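AP endonuclease, family protein 2 (PDB 5TNV) binds magnesium in a xylose isomerase-like TIM barrel and may act as an endonuclease. Local coordinates at residues Leu98-Ile103 and Pro131-Thr136; Leu192-Asp197 and Pro222-Leu227. All blocks are in the same frame, centred on the assembly; numbering follows the deposited sequence.

Interaction 1: residues Leu98-Ile103 and Pro131-Thr136; sequences LAISSI and PSFGAT
Phe133, in the last turn of helix 116-133, lies alongside Ile100 of strand 99-104. A chi1 of -70° lays the ring next to the isoleucine, and chi2 near -81° turns one of its faces to it. Ile100 CD1 sits over that face, shifted toward the rim and 4.0 Å from the ring centroid, a CH-pi contact. Arg90 makes a cation-pi contact with the same ring, and Leu93 of helix 83-95 packs against it. The carbonyl of Phe133 is tied to the strand through water: one molecule lies 2.8 Å from Phe133 O, to which it donates, and 2.9 Å from Ile100 N, from which it accepts. Gly134 then leaves the helix with positive phi in a Schellman motif, its N reaching back to Pro131 O. The turn brings Ala135 onto the backbone at Ser101, where strand 99-104 is broken, with the CA atoms of Ala135 and Ser101 4.0 Å apart. Ala135 CB touches both Ile100 O, at 3.4 Å, and Ser101 O, and also meets Ile100 CG2. Thr136 N closes the contact with its direct hydrogen bond, 3.0 Å to Ser101 O, nearly straight at the hydrogen (163°) but approaching from above the carbonyl plane. A second water bonds Thr136 OG1 and gives Ser101 O a weak bond. Beyond Thr136 the chain enters strand 137-141, next to strand 99-104, and the backbone of Ile103 hydrogen-bonds with those of Ile137 and Asn139. This is the return leg of a beta-alpha-beta crossover, the repeating element of a TIM barrel.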
loop_
_atom_site.group_PDB
_atom_site.type_symbol
_atom_site.label_atom_id
_atom_site.label_comp_id
_atom_site.label_asym_id
_atom_site.label_seq_id
_atom_site.Cartn_x
_atom_site.Cartn_y
_atom_site.Cartn_z
ATOM N N LEU A 98 -11.025 12.139 24.157
ATOM C CA LEU A 98 -10.532 12.944 23.059
ATOM C C LEU A 98 -10.590 14.443 23.377
ATOM O O LEU A 98 -11.272 14.900 24.292
ATOM C CB LEU A 98 -11.355 12.642 21.790
ATOM C CG LEU A 98 -11.182 11.184 21.292
ATOM C CD1 LEU A 98 -12.256 10.850 20.267
ATOM C CD2 LEU A 98 -9.807 10.963 20.678
ATOM N N ALA A 99 -9.865 15.192 22.562
ATOM C CA ALA A 99 -9.823 16.651 22.643
ATOM C C ALA A 99 -9.704 17.212 21.219
ATOM O O ALA A 99 -9.238 16.515 20.319
ATOM C CB ALA A 99 -8.672 17.079 23.536
ATOM N N ILE A 100 -10.117 18.458 21.033
ATOM C CA ILE A 100 -10.048 19.130 19.750
ATOM C C ILE A 100 -8.803 20.033 19.709
ATOM O O ILE A 100 -8.688 20.955 20.514
ATOM C CB ILE A 100 -11.296 19.942 19.455
ATOM C CG1 ILE A 100 -12.500 19.000 19.280
ATOM C CG2 ILE A 100 -11.107 20.814 18.256
ATOM C CD1 ILE A 100 -13.847 19.672 19.218
ATOM N N SER A 101 -7.909 19.782 18.740
ATOM C CA SER A 101 -6.713 20.595 18.553
ATOM C C SER A 101 -6.838 21.625 17.448
ATOM O O SER A 101 -6.092 22.630 17.449
ATOM C CB SER A 101 -5.489 19.695 18.329
ATOM O OG SER A 101 -5.757 18.726 17.333
ATOM N N SER A 102 -7.738 21.429 16.495
ATOM C CA SER A 102 -7.924 22.325 15.362
ATOM C C SER A 102 -9.364 22.146 14.860
ATOM O O SER A 102 -9.951 21.080 15.077
ATOM C CB SER A 102 -6.925 22.012 14.245
ATOM O OG SER A 102 -7.009 20.669 13.814
ATOM N N ILE A 103 -9.875 23.167 14.196
ATOM C CA ILE A 103 -11.192 23.089 13.558
ATOM C C ILE A 103 -11.020 23.543 12.095
ATOM O O ILE A 103 -10.701 24.704 11.846
ATOM C CB ILE A 103 -12.260 23.926 14.259
ATOM C CG1 ILE A 103 -12.370 23.581 15.728
ATOM C CG2 ILE A 103 -13.579 23.791 13.510
ATOM C CD1 ILE A 103 -13.288 24.489 16.540
ATOM N N PRO A 131 -10.791 28.222 21.649
ATOM C CA PRO A 131 -10.035 28.196 22.883
ATOM C C PRO A 131 -10.720 27.395 23.998
ATOM O O PRO A 131 -10.023 26.866 24.856
ATOM C CB PRO A 131 -9.949 29.684 23.321
ATOM C CG PRO A 131 -10.227 30.468 22.097
ATOM C CD PRO A 131 -11.131 29.604 21.256
ATOM N N SER A 132 -12.046 27.329 23.978
ATOM C CA SER A 132 -12.724 26.580 25.026
ATOM C C SER A 132 -12.379 25.090 24.994
ATOM O O SER A 132 -12.502 24.453 26.027
ATOM C CB SER A 132 -14.240 26.762 24.965
ATOM O OG SER A 132 -14.843 25.968 23.934
ATOM N N PHE A 133 -11.980 24.576 23.852
ATOM C CA PHE A 133 -11.571 23.186 23.679
ATOM C C PHE A 133 -10.075 22.995 23.806
ATOM O O PHE A 133 -9.597 21.868 23.783
ATOM C CB PHE A 133 -12.037 22.685 22.304
ATOM C CG PHE A 133 -13.539 22.506 22.179
ATOM C CD1 PHE A 133 -14.132 21.353 22.670
ATOM C CD2 PHE A 133 -14.354 23.456 21.604
ATOM C CE1 PHE A 133 -15.479 21.177 22.547
ATOM C CE2 PHE A 133 -15.722 23.280 21.501
ATOM C CZ PHE A 133 -16.284 22.130 21.994
ATOM N N GLY A 134 -9.315 24.079 23.888
ATOM C CA GLY A 134 -7.863 24.048 23.846
ATOM C C GLY A 134 -7.295 23.996 22.418
ATOM O O GLY A 134 -6.098 23.724 22.225
ATOM N N ALA A 135 -8.123 24.219 21.414
ATOM C CA ALA A 135 -7.665 24.197 20.044
ATOM C C ALA A 135 -6.867 25.468 19.715
ATOM O O ALA A 135 -7.152 26.554 20.245
ATOM C CB ALA A 135 -8.825 24.075 19.071
ATOM N N THR A 136 -5.878 25.326 18.851
ATOM C CA THR A 136 -4.964 26.443 18.547
ATOM C C THR A 136 -5.062 26.940 17.113
ATOM O O THR A 136 -4.408 27.923 16.772
ATOM C CB THR A 136 -3.497 26.099 18.869
ATOM O OG1 THR A 136 -3.109 24.997 18.034
ATOM C CG2 THR A 136 -3.340 25.700 20.336
HETATM O O HOH W 1 -11.157 19.580 23.491
HETATM O O HOH W 2 -3.145 22.411 19.020
#

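Interaction 2: residues Leu192-Asp197 and Pro222-Leu227; sequences LEMYED and PDLGNL
Glu193 and Asp223 bring their carboxylates together at the magnesium site of the TIM barrel, each at the end of a strand or just beyond it. Metal coordination is the first tie: Glu193 OE2 and Asp223 OD2, 3.1 Å apart, both bind the ion, and His252 is the third protein ligand. The two carboxylate planes are 33° apart, and Glu193 reaches the metal in an extended form, CG opposite its backbone N (chi1 -177°). The other oxygens are held by a second shell, Glu193 OE1 by Asn139 and Asp223 OD1 by a salt bridge to Lys254. Apolar packing is the second tie: the bend of Met194 at chi3 sets CE 3.5 Å from Leu224 CD2, SD itself lies 4.0 Å from Pro222 CA, and Leu227 CD2 touches Glu196 CB. A polar atom meets carbon where Glu196 OE1 makes a van der Waals approach of 3.3 Å to Asn226 CB; OE2 forms a salt bridge with Arg229. Direct hydrogen bonding between the segments comes from the Asn226 amide, whose OD1 accepts from Lys254; ND2 donates to Met194 O at 2.9 Å, in the carbonyl plane and only 5° from the amide's own plane.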
loop_
_atom_site.group_PDB
_atom_site.type_symbol
_atom_site.label_atom_id
_atom_site.label_comp_id
_atom_site.label_asym_id
_atom_site.label_seq_id
_atom_site.Cartn_x
_atom_site.Cartn_y
_atom_site.Cartn_z
ATOM N N LEU A 192 -4.673 28.789 6.288
ATOM C CA LEU A 192 -5.219 28.803 4.946
ATOM C C LEU A 192 -4.813 27.561 4.179
ATOM O O LEU A 192 -3.643 27.323 3.913
ATOM C CB LEU A 192 -4.715 30.028 4.164
ATOM C CG LEU A 192 -4.838 31.388 4.873
ATOM C CD1 LEU A 192 -4.246 32.468 3.984
ATOM C CD2 LEU A 192 -6.300 31.674 5.230
ATOM N N GLU A 193 -5.818 26.730 3.864
ATOM C CA GLU A 193 -5.581 25.413 3.273
ATOM C C GLU A 193 -5.329 25.496 1.774
ATOM O O GLU A 193 -6.229 25.841 0.985
ATOM C CB GLU A 193 -6.786 24.506 3.586
ATOM C CG GLU A 193 -6.627 23.105 3.081
ATOM C CD GLU A 193 -7.811 22.216 3.475
ATOM O OE1 GLU A 193 -8.615 22.616 4.334
ATOM O OE2 GLU A 193 -7.896 21.072 2.924
ATOM N N MET A 194 -4.123 25.106 1.372
ATOM C CA MET A 194 -3.816 25.026 -0.053
ATOM C C MET A 194 -4.680 23.976 -0.714
ATOM O O MET A 194 -4.824 22.860 -0.200
ATOM C CB MET A 194 -2.328 24.722 -0.250
ATOM C CG MET A 194 -1.432 25.854 0.209
ATOM S SD MET A 194 0.323 25.591 -0.010
ATOM C CE MET A 194 0.405 25.388 -1.803
ATOM N N TYR A 195 -5.223 24.314 -1.877
ATOM C CA TYR A 195 -6.198 23.477 -2.594
ATOM C C TYR A 195 -6.175 23.958 -4.046
ATOM O O TYR A 195 -6.103 25.164 -4.313
ATOM C CB TYR A 195 -7.567 23.539 -1.942
ATOM C CG TYR A 195 -8.627 22.649 -2.569
ATOM C CD1 TYR A 195 -9.272 23.044 -3.746
ATOM C CD2 TYR A 195 -8.981 21.439 -2.020
ATOM C CE1 TYR A 195 -10.224 22.266 -4.358
ATOM C CE2 TYR A 195 -9.975 20.654 -2.596
ATOM C CZ TYR A 195 -10.573 21.054 -3.745
ATOM O OH TYR A 195 -11.580 20.274 -4.302
ATOM N N GLU A 196 -6.280 23.033 -4.965
ATOM C CA GLU A 196 -6.207 23.302 -6.400
ATOM C C GLU A 196 -7.283 24.268 -6.873
ATOM O O GLU A 196 -8.435 24.291 -6.429
ATOM C CB GLU A 196 -6.297 21.972 -7.159
ATOM C CG GLU A 196 -7.513 21.110 -6.870
ATOM C CD GLU A 196 -7.396 20.143 -5.711
ATOM O OE1 GLU A 196 -6.666 20.403 -4.744
ATOM O OE2 GLU A 196 -8.066 19.060 -5.742
ATOM N N ASP A 197 -6.870 25.072 -7.847
ATOM C CA ASP A 197 -7.791 25.946 -8.589
ATOM C C ASP A 197 -8.308 27.085 -7.731
ATOM O O ASP A 197 -9.344 27.686 -8.067
ATOM C CB ASP A 197 -8.917 25.162 -9.258
ATOM C CG ASP A 197 -8.451 23.991 -10.099
ATOM O OD1 ASP A 197 -7.416 24.136 -10.816
ATOM O OD2 ASP A 197 -9.098 22.918 -10.029
ATOM N N PRO A 222 -0.115 23.600 4.319
ATOM C CA PRO A 222 0.435 23.069 3.090
ATOM C C PRO A 222 -0.073 21.641 2.839
ATOM O O PRO A 222 0.680 20.664 2.939
ATOM C CB PRO A 222 1.942 23.142 3.312
ATOM C CG PRO A 222 2.087 22.846 4.769
ATOM C CD PRO A 222 0.898 23.533 5.409
ATOM N N ASP A 223 -1.365 21.533 2.487
ATOM C CA ASP A 223 -2.010 20.226 2.245
ATOM C C ASP A 223 -1.647 19.790 0.830
ATOM O O ASP A 223 -2.500 19.744 -0.063
ATOM C CB ASP A 223 -3.495 20.346 2.459
ATOM C CG ASP A 223 -4.237 19.027 2.436
ATOM O OD1 ASP A 223 -3.617 17.948 2.225
ATOM O OD2 ASP A 223 -5.484 19.067 2.634
ATOM N N LEU A 224 -0.359 19.496 0.630
ATOM C CA LEU A 224 0.127 19.307 -0.741
ATOM C C LEU A 224 -0.293 17.962 -1.307
ATOM O O LEU A 224 -0.187 17.792 -2.548
ATOM C CB LEU A 224 1.628 19.550 -0.855
ATOM C CG LEU A 224 2.093 20.932 -0.418
ATOM C CD1 LEU A 224 3.548 21.150 -0.794
ATOM C CD2 LEU A 224 1.215 22.037 -0.962
ATOM N N GLY A 225 -0.807 17.046 -0.525
ATOM C CA GLY A 225 -1.472 15.894 -1.108
ATOM C C GLY A 225 -2.586 16.321 -2.082
ATOM O O GLY A 225 -2.819 15.615 -3.063
ATOM N N ASN A 226 -3.244 17.436 -1.813
ATOM C CA ASN A 226 -4.267 17.928 -2.708
ATOM C C ASN A 226 -3.728 18.130 -4.144
ATOM O O ASN A 226 -4.463 17.965 -5.109
ATOM C CB ASN A 226 -4.858 19.240 -2.225
ATOM C CG ASN A 226 -5.682 19.110 -0.970
ATOM O OD1 ASN A 226 -6.204 18.007 -0.672
ATOM N ND2 ASN A 226 -5.847 20.190 -0.240
ATOM N N LEU A 227 -2.474 18.531 -4.253
ATOM C CA LEU A 227 -1.808 18.767 -5.522
ATOM C C LEU A 227 -1.170 17.544 -6.089
ATOM O O LEU A 227 -1.222 17.299 -7.327
ATOM C CB LEU A 227 -0.795 19.909 -5.403
ATOM C CG LEU A 227 -1.342 21.245 -4.871
ATOM C CD1 LEU A 227 -0.267 22.300 -4.937
ATOM C CD2 LEU A 227 -2.612 21.673 -5.582
#

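How the interactions relate
From the N terminus, strand 99-104 supplies the first half of interaction 1, and the chain comes back to it after helix 116-133, closing a loop of 27 intervening residues. Strand 137-141 follows, and after helices 148-152 and 169-185 strand 189-193 opens interaction 2; helix 203-213 and strand 218-221 carry the chain round to 222-227, which closes it. The loops are in series and neither nest nor cross. Interaction 1, only partly buried, joins a helix end to a strand, whereas interaction 2 is buried at the magnesium site. Their centres are about 22 Å apart and their nearest atoms about 8 Å, without touching. Strand 137-141, between strands 99-104 and 189-193, connects them through the sheet.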